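Local coordinates for angiopoietin-related protein 6 (Homo sapiens, PDB 6Y43) that probably acts as a secreted angiopoietin-like signalling factor, with a calcium-binding fibrinogen-like globe domain at its C-terminal end, at residues 32-40 / 74-82; 94-105 / 208-219. All coordinates share one frame; numbering follows the deposited sequence.

Contact 1. Residues 32-40 / 74-82. With EDO (1,2-ethanediol), chain C.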
# COMPACT_ATOMS: atom_id res chain seq x y z
N ARG A 32 -16.06 9.19 9.65
CA ARG A 32 -16.99 10.30 9.53
C ARG A 32 -16.84 11.04 8.20
O ARG A 32 -17.49 12.08 8.01
CB ARG A 32 -16.79 11.27 10.69
CG ARG A 32 -17.46 10.83 11.99
CD ARG A 32 -17.20 11.84 13.13
NE ARG A 32 -15.93 12.54 12.98
CZ ARG A 32 -15.81 13.85 12.73
NH1 ARG A 32 -16.88 14.63 12.58
NH2 ARG A 32 -14.60 14.38 12.63
N HIS A 33 -15.99 10.56 7.29
CA HIS A 33 -15.66 11.32 6.09
C HIS A 33 -15.73 10.47 4.83
O HIS A 33 -15.39 9.29 4.84
CB HIS A 33 -14.26 11.93 6.19
CG HIS A 33 -14.07 12.80 7.38
ND1 HIS A 33 -13.52 12.33 8.55
CD2 HIS A 33 -14.39 14.09 7.60
CE1 HIS A 33 -13.50 13.31 9.44
NE2 HIS A 33 -14.02 14.38 8.89
N VAL A 34 -16.14 11.10 3.74
CA VAL A 34 -16.13 10.47 2.42
C VAL A 34 -14.83 10.82 1.73
O VAL A 34 -14.45 11.99 1.63
CB VAL A 34 -17.34 10.91 1.57
CG1 VAL A 34 -17.21 10.43 0.13
CG2 VAL A 34 -18.61 10.39 2.17
N VAL A 35 -14.15 9.79 1.23
CA VAL A 35 -12.85 9.92 0.60
C VAL A 35 -12.90 9.22 -0.75
O VAL A 35 -13.52 8.16 -0.88
CB VAL A 35 -11.74 9.28 1.48
CG1 VAL A 35 -10.39 9.40 0.83
CG2 VAL A 35 -11.74 9.92 2.85
N SER A 36 -12.26 9.80 -1.75
CA SER A 36 -12.15 9.17 -3.07
C SER A 36 -10.96 8.22 -3.11
O SER A 36 -9.85 8.58 -2.70
CB SER A 36 -12.03 10.20 -4.19
OG SER A 36 -13.26 10.88 -4.40
N VAL A 37 -11.18 7.02 -3.64
CA VAL A 37 -10.15 6.00 -3.75
C VAL A 37 -10.26 5.39 -5.13
O VAL A 37 -11.31 5.45 -5.76
CB VAL A 37 -10.28 4.89 -2.69
CG1 VAL A 37 -10.50 5.49 -1.35
CG2 VAL A 37 -11.43 3.95 -3.08
N TRP A 38 -9.17 4.77 -5.60
CA TRP A 38 -9.24 3.91 -6.77
C TRP A 38 -9.65 2.50 -6.35
O TRP A 38 -9.08 1.94 -5.40
CB TRP A 38 -7.89 3.85 -7.49
CG TRP A 38 -7.95 3.19 -8.83
CD1 TRP A 38 -7.88 1.84 -9.09
CD2 TRP A 38 -8.13 3.83 -10.09
NE1 TRP A 38 -7.98 1.62 -10.45
CE2 TRP A 38 -8.12 2.82 -11.09
CE3 TRP A 38 -8.25 5.17 -10.49
CZ2 TRP A 38 -8.28 3.10 -12.45
CZ3 TRP A 38 -8.40 5.44 -11.85
CH2 TRP A 38 -8.41 4.42 -12.80
N CYS A 39 -10.64 1.94 -7.04
CA CYS A 39 -11.08 0.56 -6.87
C CYS A 39 -10.62 -0.25 -8.07
O CYS A 39 -10.92 0.11 -9.21
CB CYS A 39 -12.61 0.44 -6.80
SG CYS A 39 -13.47 1.20 -5.44
N GLU A 40 -9.90 -1.35 -7.80
CA GLU A 40 -9.57 -2.35 -8.81
C GLU A 40 -10.72 -3.36 -8.83
O GLU A 40 -10.91 -4.12 -7.88
CB GLU A 40 -8.23 -3.02 -8.50
CG GLU A 40 -7.98 -4.27 -9.31
CD GLU A 40 -7.99 -3.99 -10.78
OE1 GLU A 40 -7.20 -3.15 -11.24
OE2 GLU A 40 -8.79 -4.64 -11.48
N ARG A 74 -3.16 11.72 -5.36
CA ARG A 74 -4.54 11.78 -5.82
C ARG A 74 -4.94 10.43 -6.39
O ARG A 74 -4.10 9.70 -6.94
CB ARG A 74 -4.80 12.88 -6.86
CG ARG A 74 -4.64 14.29 -6.29
CD ARG A 74 -5.65 14.75 -5.22
NE ARG A 74 -5.25 16.10 -4.85
CZ ARG A 74 -4.58 16.42 -3.74
NH1 ARG A 74 -4.31 15.49 -2.83
NH2 ARG A 74 -4.26 17.71 -3.52
N PRO A 75 -6.20 10.04 -6.20
CA PRO A 75 -6.59 8.65 -6.45
C PRO A 75 -6.60 8.25 -7.91
O PRO A 75 -6.68 7.04 -8.19
CB PRO A 75 -8.00 8.56 -5.85
CG PRO A 75 -8.51 9.96 -5.90
CD PRO A 75 -7.30 10.85 -5.66
N ASP A 76 -6.54 9.20 -8.85
CA ASP A 76 -6.41 8.84 -10.26
C ASP A 76 -4.99 8.45 -10.63
O ASP A 76 -4.76 7.98 -11.76
CB ASP A 76 -6.90 9.98 -11.16
CG ASP A 76 -6.08 11.27 -11.00
OD1 ASP A 76 -5.76 11.69 -9.86
OD2 ASP A 76 -5.79 11.92 -12.02
N GLY A 77 -4.04 8.56 -9.70
CA GLY A 77 -2.63 8.39 -10.03
C GLY A 77 -1.87 7.77 -8.87
O GLY A 77 -2.35 6.81 -8.25
N GLU A 78 -0.69 8.29 -8.60
CA GLU A 78 0.09 7.83 -7.45
C GLU A 78 -0.51 8.40 -6.18
O GLU A 78 -0.87 9.59 -6.13
CB GLU A 78 1.54 8.25 -7.59
CG GLU A 78 2.28 7.56 -8.70
CD GLU A 78 3.79 7.76 -8.55
OE1 GLU A 78 4.19 8.81 -7.99
OE2 GLU A 78 4.55 6.89 -8.99
N TYR A 79 -0.62 7.57 -5.15
CA TYR A 79 -1.10 8.10 -3.89
C TYR A 79 -0.84 7.15 -2.75
O TYR A 79 -0.46 5.99 -2.94
CB TYR A 79 -2.59 8.46 -3.94
CG TYR A 79 -3.62 7.34 -3.95
CD1 TYR A 79 -3.98 6.71 -5.13
CD2 TYR A 79 -4.29 6.98 -2.78
CE1 TYR A 79 -4.97 5.74 -5.14
CE2 TYR A 79 -5.26 6.01 -2.80
CZ TYR A 79 -5.61 5.41 -3.99
OH TYR A 79 -6.59 4.47 -4.02
N TRP A 80 -1.04 7.70 -1.55
CA TRP A 80 -0.99 7.00 -0.26
C TRP A 80 -2.27 7.39 0.47
O TRP A 80 -2.45 8.57 0.79
CB TRP A 80 0.24 7.43 0.54
CG TRP A 80 0.30 6.91 1.94
CD1 TRP A 80 0.10 7.63 3.09
CD2 TRP A 80 0.67 5.58 2.35
NE1 TRP A 80 0.27 6.80 4.19
CE2 TRP A 80 0.61 5.55 3.75
CE3 TRP A 80 0.98 4.41 1.65
CZ2 TRP A 80 0.91 4.39 4.49
CZ3 TRP A 80 1.25 3.26 2.38
CH2 TRP A 80 1.21 3.26 3.79
N LEU A 81 -3.13 6.42 0.76
CA LEU A 81 -4.45 6.76 1.30
C LEU A 81 -4.33 7.41 2.67
O LEU A 81 -5.15 8.28 3.02
CB LEU A 81 -5.34 5.53 1.38
CG LEU A 81 -6.79 5.76 1.82
CD1 LEU A 81 -7.47 6.74 0.84
CD2 LEU A 81 -7.54 4.45 1.91
N GLY A 82 -3.35 6.99 3.47
CA GLY A 82 -3.11 7.54 4.79
C GLY A 82 -3.22 6.50 5.89
O GLY A 82 -4.12 5.66 5.88
C1 EDO C . -4.61 4.78 -12.77
O1 EDO C . -3.69 5.82 -13.12
C2 EDO C . -4.06 3.43 -13.21
O2 EDO C . -2.94 3.14 -12.37

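Contact 2. Residues 94-105 / 208-219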
# COMPACT_ATOMS: atom_id res chain seq x y z
N ASP A 94 -12.11 -8.30 9.33
CA ASP A 94 -10.85 -8.80 8.79
C ASP A 94 -10.69 -8.36 7.33
O ASP A 94 -11.67 -8.13 6.62
CB ASP A 94 -10.80 -10.32 8.88
CG ASP A 94 -10.50 -10.80 10.29
OD1 ASP A 94 -9.50 -10.33 10.89
OD2 ASP A 94 -11.28 -11.64 10.79
N HIS A 95 -9.43 -8.23 6.91
CA HIS A 95 -9.11 -7.75 5.58
C HIS A 95 -7.98 -8.57 4.98
O HIS A 95 -7.06 -8.98 5.68
CB HIS A 95 -8.69 -6.29 5.58
CG HIS A 95 -9.85 -5.36 5.76
ND1 HIS A 95 -10.38 -5.08 6.99
CD2 HIS A 95 -10.60 -4.68 4.85
CE1 HIS A 95 -11.39 -4.24 6.85
NE2 HIS A 95 -11.55 -3.99 5.56
N GLU A 96 -8.06 -8.75 3.67
CA GLU A 96 -6.97 -9.29 2.87
C GLU A 96 -6.19 -8.13 2.26
O GLU A 96 -6.78 -7.15 1.78
CB GLU A 96 -7.50 -10.20 1.77
CG GLU A 96 -6.42 -10.79 0.89
CD GLU A 96 -6.97 -11.80 -0.10
OE1 GLU A 96 -8.21 -11.92 -0.22
OE2 GLU A 96 -6.13 -12.45 -0.78
N LEU A 97 -4.86 -8.24 2.30
CA LEU A 97 -3.98 -7.33 1.60
C LEU A 97 -3.45 -7.98 0.34
O LEU A 97 -2.95 -9.12 0.40
CB LEU A 97 -2.80 -6.94 2.49
CG LEU A 97 -1.68 -6.16 1.84
CD1 LEU A 97 -2.14 -4.73 1.56
CD2 LEU A 97 -0.52 -6.10 2.83
N LEU A 98 -3.55 -7.27 -0.78
CA LEU A 98 -3.00 -7.70 -2.05
C LEU A 98 -1.93 -6.70 -2.47
O LEU A 98 -2.17 -5.49 -2.44
CB LEU A 98 -4.09 -7.79 -3.12
CG LEU A 98 -3.65 -8.09 -4.55
CD1 LEU A 98 -3.07 -9.47 -4.65
CD2 LEU A 98 -4.85 -7.95 -5.48
N VAL A 99 -0.74 -7.18 -2.81
CA VAL A 99 0.33 -6.34 -3.32
C VAL A 99 0.53 -6.73 -4.77
O VAL A 99 0.72 -7.91 -5.08
CB VAL A 99 1.64 -6.50 -2.52
CG1 VAL A 99 2.73 -5.70 -3.16
CG2 VAL A 99 1.44 -6.05 -1.07
N LEU A 100 0.49 -5.74 -5.65
CA LEU A 100 0.64 -5.96 -7.08
C LEU A 100 1.93 -5.28 -7.53
O LEU A 100 2.14 -4.10 -7.21
CB LEU A 100 -0.54 -5.38 -7.85
CG LEU A 100 -1.92 -5.95 -7.53
CD1 LEU A 100 -2.96 -5.22 -8.35
CD2 LEU A 100 -1.98 -7.44 -7.84
N LEU A 101 2.77 -6.00 -8.27
CA LEU A 101 4.07 -5.51 -8.70
C LEU A 101 4.24 -5.73 -10.19
O LEU A 101 3.77 -6.73 -10.74
CB LEU A 101 5.19 -6.24 -7.97
CG LEU A 101 5.05 -6.35 -6.45
CD1 LEU A 101 6.08 -7.32 -5.93
CD2 LEU A 101 5.22 -4.96 -5.81
N GLU A 102 4.95 -4.80 -10.84
CA GLU A 102 5.36 -4.99 -12.23
C GLU A 102 6.77 -4.46 -12.42
O GLU A 102 7.07 -3.32 -12.03
CB GLU A 102 4.40 -4.26 -13.19
CG GLU A 102 4.66 -4.43 -14.67
CD GLU A 102 3.67 -3.65 -15.53
OE1 GLU A 102 2.55 -3.33 -15.04
OE2 GLU A 102 4.01 -3.33 -16.71
N ASP A 103 7.61 -5.26 -13.09
CA ASP A 103 8.96 -4.83 -13.42
C ASP A 103 8.99 -4.17 -14.80
O ASP A 103 7.97 -4.05 -15.50
CB ASP A 103 9.96 -5.99 -13.28
CG ASP A 103 9.94 -7.02 -14.41
OD1 ASP A 103 9.34 -6.80 -15.49
OD2 ASP A 103 10.57 -8.08 -14.18
N TRP A 104 10.16 -3.66 -15.16
CA TRP A 104 10.29 -2.88 -16.38
C TRP A 104 10.31 -3.76 -17.63
O TRP A 104 10.28 -3.23 -18.74
CB TRP A 104 11.53 -1.99 -16.32
CG TRP A 104 11.33 -0.85 -15.37
CD1 TRP A 104 11.55 -0.85 -14.02
CD2 TRP A 104 10.85 0.47 -15.69
NE1 TRP A 104 11.24 0.37 -13.48
CE2 TRP A 104 10.81 1.20 -14.48
CE3 TRP A 104 10.44 1.09 -16.88
CZ2 TRP A 104 10.39 2.53 -14.43
CZ3 TRP A 104 10.02 2.41 -16.83
CH2 TRP A 104 9.99 3.11 -15.62
N GLY A 105 10.33 -5.07 -17.46
CA GLY A 105 10.16 -5.97 -18.58
C GLY A 105 8.74 -6.42 -18.76
O GLY A 105 8.47 -7.25 -19.64
N TYR A 208 16.76 -3.24 -7.30
CA TYR A 208 15.87 -2.96 -8.42
C TYR A 208 14.82 -1.95 -8.01
O TYR A 208 14.47 -1.84 -6.84
CB TYR A 208 15.18 -4.26 -8.90
CG TYR A 208 14.54 -4.20 -10.27
CD1 TYR A 208 15.29 -4.46 -11.42
CD2 TYR A 208 13.19 -3.94 -10.42
CE1 TYR A 208 14.70 -4.43 -12.67
CE2 TYR A 208 12.60 -3.90 -11.68
CZ TYR A 208 13.36 -4.15 -12.79
OH TYR A 208 12.74 -4.12 -14.03
N SER A 209 14.32 -1.20 -8.99
CA SER A 209 13.19 -0.30 -8.77
C SER A 209 12.05 -0.70 -9.68
O SER A 209 12.18 -0.64 -10.91
CB SER A 209 13.60 1.15 -9.05
OG SER A 209 12.58 2.03 -8.60
N LEU A 210 10.93 -1.10 -9.09
CA LEU A 210 9.84 -1.63 -9.89
C LEU A 210 9.11 -0.52 -10.64
O LEU A 210 9.03 0.62 -10.19
CB LEU A 210 8.88 -2.40 -9.00
CG LEU A 210 9.47 -3.67 -8.40
CD1 LEU A 210 8.68 -4.09 -7.15
CD2 LEU A 210 9.49 -4.83 -9.43
N ARG A 211 8.59 -0.88 -11.82
CA ARG A 211 7.87 0.10 -12.64
C ARG A 211 6.52 0.47 -12.03
O ARG A 211 6.11 1.63 -12.09
CB ARG A 211 7.67 -0.45 -14.05
CG ARG A 211 6.92 0.51 -14.95
CD ARG A 211 7.06 0.11 -16.41
NE ARG A 211 6.37 -1.13 -16.75
CZ ARG A 211 6.50 -1.76 -17.92
NH1 ARG A 211 5.84 -2.88 -18.13
NH2 ARG A 211 7.30 -1.28 -18.88
N LYS A 212 5.79 -0.51 -11.52
CA LYS A 212 4.48 -0.28 -10.92
C LYS A 212 4.41 -1.08 -9.63
O LYS A 212 4.93 -2.19 -9.54
CB LYS A 212 3.33 -0.67 -11.85
CG LYS A 212 3.40 -0.11 -13.23
CD LYS A 212 1.98 0.22 -13.75
CE LYS A 212 2.08 0.46 -15.27
NZ LYS A 212 1.36 -0.61 -16.05
N ALA A 213 3.80 -0.48 -8.63
CA ALA A 213 3.55 -1.16 -7.37
C ALA A 213 2.25 -0.64 -6.80
O ALA A 213 1.94 0.54 -6.94
CB ALA A 213 4.69 -0.95 -6.38
N ALA A 214 1.48 -1.51 -6.15
CA ALA A 214 0.28 -1.03 -5.48
C ALA A 214 -0.08 -1.97 -4.34
O ALA A 214 0.26 -3.15 -4.37
CB ALA A 214 -0.92 -0.92 -6.44
N MET A 215 -0.73 -1.42 -3.34
CA MET A 215 -1.20 -2.14 -2.17
C MET A 215 -2.71 -1.96 -2.11
O MET A 215 -3.21 -0.83 -2.21
CB MET A 215 -0.55 -1.62 -0.89
CG MET A 215 0.96 -1.61 -0.95
SD MET A 215 1.76 -0.93 0.53
CE MET A 215 1.43 -2.19 1.76
N LEU A 216 -3.44 -3.07 -1.98
CA LEU A 216 -4.90 -3.01 -2.05
C LEU A 216 -5.49 -3.86 -0.93
O LEU A 216 -4.90 -4.85 -0.52
CB LEU A 216 -5.40 -3.49 -3.41
CG LEU A 216 -4.65 -2.97 -4.66
CD1 LEU A 216 -3.43 -3.78 -4.95
CD2 LEU A 216 -5.64 -3.02 -5.76
N ILE A 217 -6.67 -3.46 -0.44
CA ILE A 217 -7.33 -4.25 0.59
C ILE A 217 -8.79 -4.51 0.23
O ILE A 217 -9.42 -3.80 -0.55
CB ILE A 217 -7.22 -3.57 1.98
CG1 ILE A 217 -7.90 -2.20 1.94
CG2 ILE A 217 -5.78 -3.49 2.39
CD1 ILE A 217 -7.94 -1.53 3.31
N ARG A 218 -9.32 -5.58 0.83
CA ARG A 218 -10.68 -6.05 0.62
C ARG A 218 -11.10 -6.77 1.88
O ARG A 218 -10.27 -7.45 2.50
CB ARG A 218 -10.73 -6.99 -0.59
CG ARG A 218 -12.08 -7.56 -0.98
CD ARG A 218 -11.94 -8.31 -2.30
NE ARG A 218 -11.31 -9.64 -2.19
CZ ARG A 218 -11.14 -10.45 -3.23
NH1 ARG A 218 -11.53 -10.10 -4.45
NH2 ARG A 218 -10.56 -11.63 -3.06
N PRO A 219 -12.37 -6.66 2.28
CA PRO A 219 -12.82 -7.46 3.43
C PRO A 219 -12.56 -8.94 3.18
O PRO A 219 -12.68 -9.45 2.06
CB PRO A 219 -14.32 -7.15 3.51
CG PRO A 219 -14.49 -5.84 2.79
CD PRO A 219 -13.45 -5.84 1.71
O HOH W 1 -10.70 -11.00 0.29
O HOH W 2 10.92 2.38 -10.64

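Contact 1. Residues 32-40 / 74-82
Tyr-79 reaches across to strand 33-40 and takes a hydrogen bond from its main chain: Trp-38 N donates to Tyr-79 OH at 3.0 Å, with an N-H...O angle of 160°. The phenol gets there because CG of Tyr-79 sits between the backbone N and the carbonyl carbon (chi1 73°), which swings the ring toward the strand. This is the one hydrogen bond between the two segments.

The rest of what the two segments share is van der Waals packing, part of it against carbonyl oxygens. Pro-75, second residue of the type I turn from Arg-74 to Gly-77, leans its ring on the strand at Ser-36, backbone and side chain, with Pro-75 CB 3.7 Å from Ser-36 O and Pro-75 CG 3.9 Å from Ser-36 CB. Further along, Leu-81 sets the single methyl CD1 against two valines at once, 3.9 Å from both Val-35 CG1 and Val-37 CG1.

The indole of Trp-38 runs out alongside the turn, its CG anti to the backbone N (chi1 -170°). Its six-membered ring approaches the turn obliquely, and Trp-38 CE3 lies 3.4 Å from Pro-75 O. A 1,2-ethanediol, probably left from the crystallisation liquor, places C1 over one face of the indole and donates from O1 to Asp-76 O at 2.8 Å; it is also hydrogen-bonded to Gln-55 OE1. Arg-53, on strand 48-54, makes a cation-pi contact with Trp-38 and a hydrogen bond to Gly-77 O, tying indole and turn together a second time.

Strands 33-40 and 79-80 both pair with strand 48-54, and the disulfide from Cys-39 to Cys-12 fastens the end of the former. Chemically, the contact implies that one N-H...O bond fixes where the Tyr-79 hydroxyl sits, amid packing that is not directional.

Contact 2. Residues 94-105 / 208-219
Strands 95-102 and 212-219 pair antiparallel inside the sheet of the fibrinogen-like domain, their directions 156° apart, in a register that sets Glu-96 against Arg-218 and Leu-100 against Ala-214. Two backbone hydrogen bonds join each of the four hydrogen-bonded pairs, and at the bulge Arg-211 N adds a weak one to Glu-102 O. On one face Leu-100 and Leu-216 cross at about a right angle, Leu-100 CG 3.7 Å from Leu-216 CD1. On the other, Leu-97 CD1 rests 3.9 Å from Ile-217 CG2, and Leu-101 meets Leu-210 and Ala-213.

The pairing ends in a classic beta bulge, where Arg-211 and Lys-212 both face Glu-102. With its chain extended, Glu-102 brings one carboxylate oxygen to each cation: Lys-212 NZ donates to Glu-102 OE1 at 3.1 Å, on the syn side and 29° out of the carboxylate plane, while the guanidinium of Arg-211 presents its edge to OE2. That second salt bridge is modelled implausibly short, so its exact length is doubtful. The aliphatic part of Arg-211 lies over the Trp-104 indole, CB 3.6 Å from the centroid of the five-membered ring and almost on its normal, a CH-pi contact. Beyond the bulge, Trp-104 N donates to Tyr-208 OH at 2.9 Å. Asp-103 turns its carboxylate to Arg-204.

At the far end, Glu-96 and Arg-218 run side by side, but their salt bridge is long. A water closes the gap, donating to Glu-96 OE1 at 2.7 Å and accepting from Arg-218 NE at 2.9 Å, while Arg-218 NH1 bonds to the carbonyls of Glu-44 and Gly-46.

How the contacts relate
Both contacts belong to the same antiparallel sheet, and strand 48-54 joins them: it pairs with strand 33-40 on one hand and with strand 212-219 on the other. Contact 2 is the more central, about 7 Å between its centre and that of the chain against about 11 Å for contact 1, and it buries nearly four times the surface. Their chemistry follows. Contact 2 is a true strand pairing, apolar in its middle and charged toward its ends, whereas contact 1 packs a turn and the side chains after it across the face of a strand that is paired on both sides, with few polar links. The two touch directly where Glu-40 CB packs 3.8 Å from Leu-216 CD2.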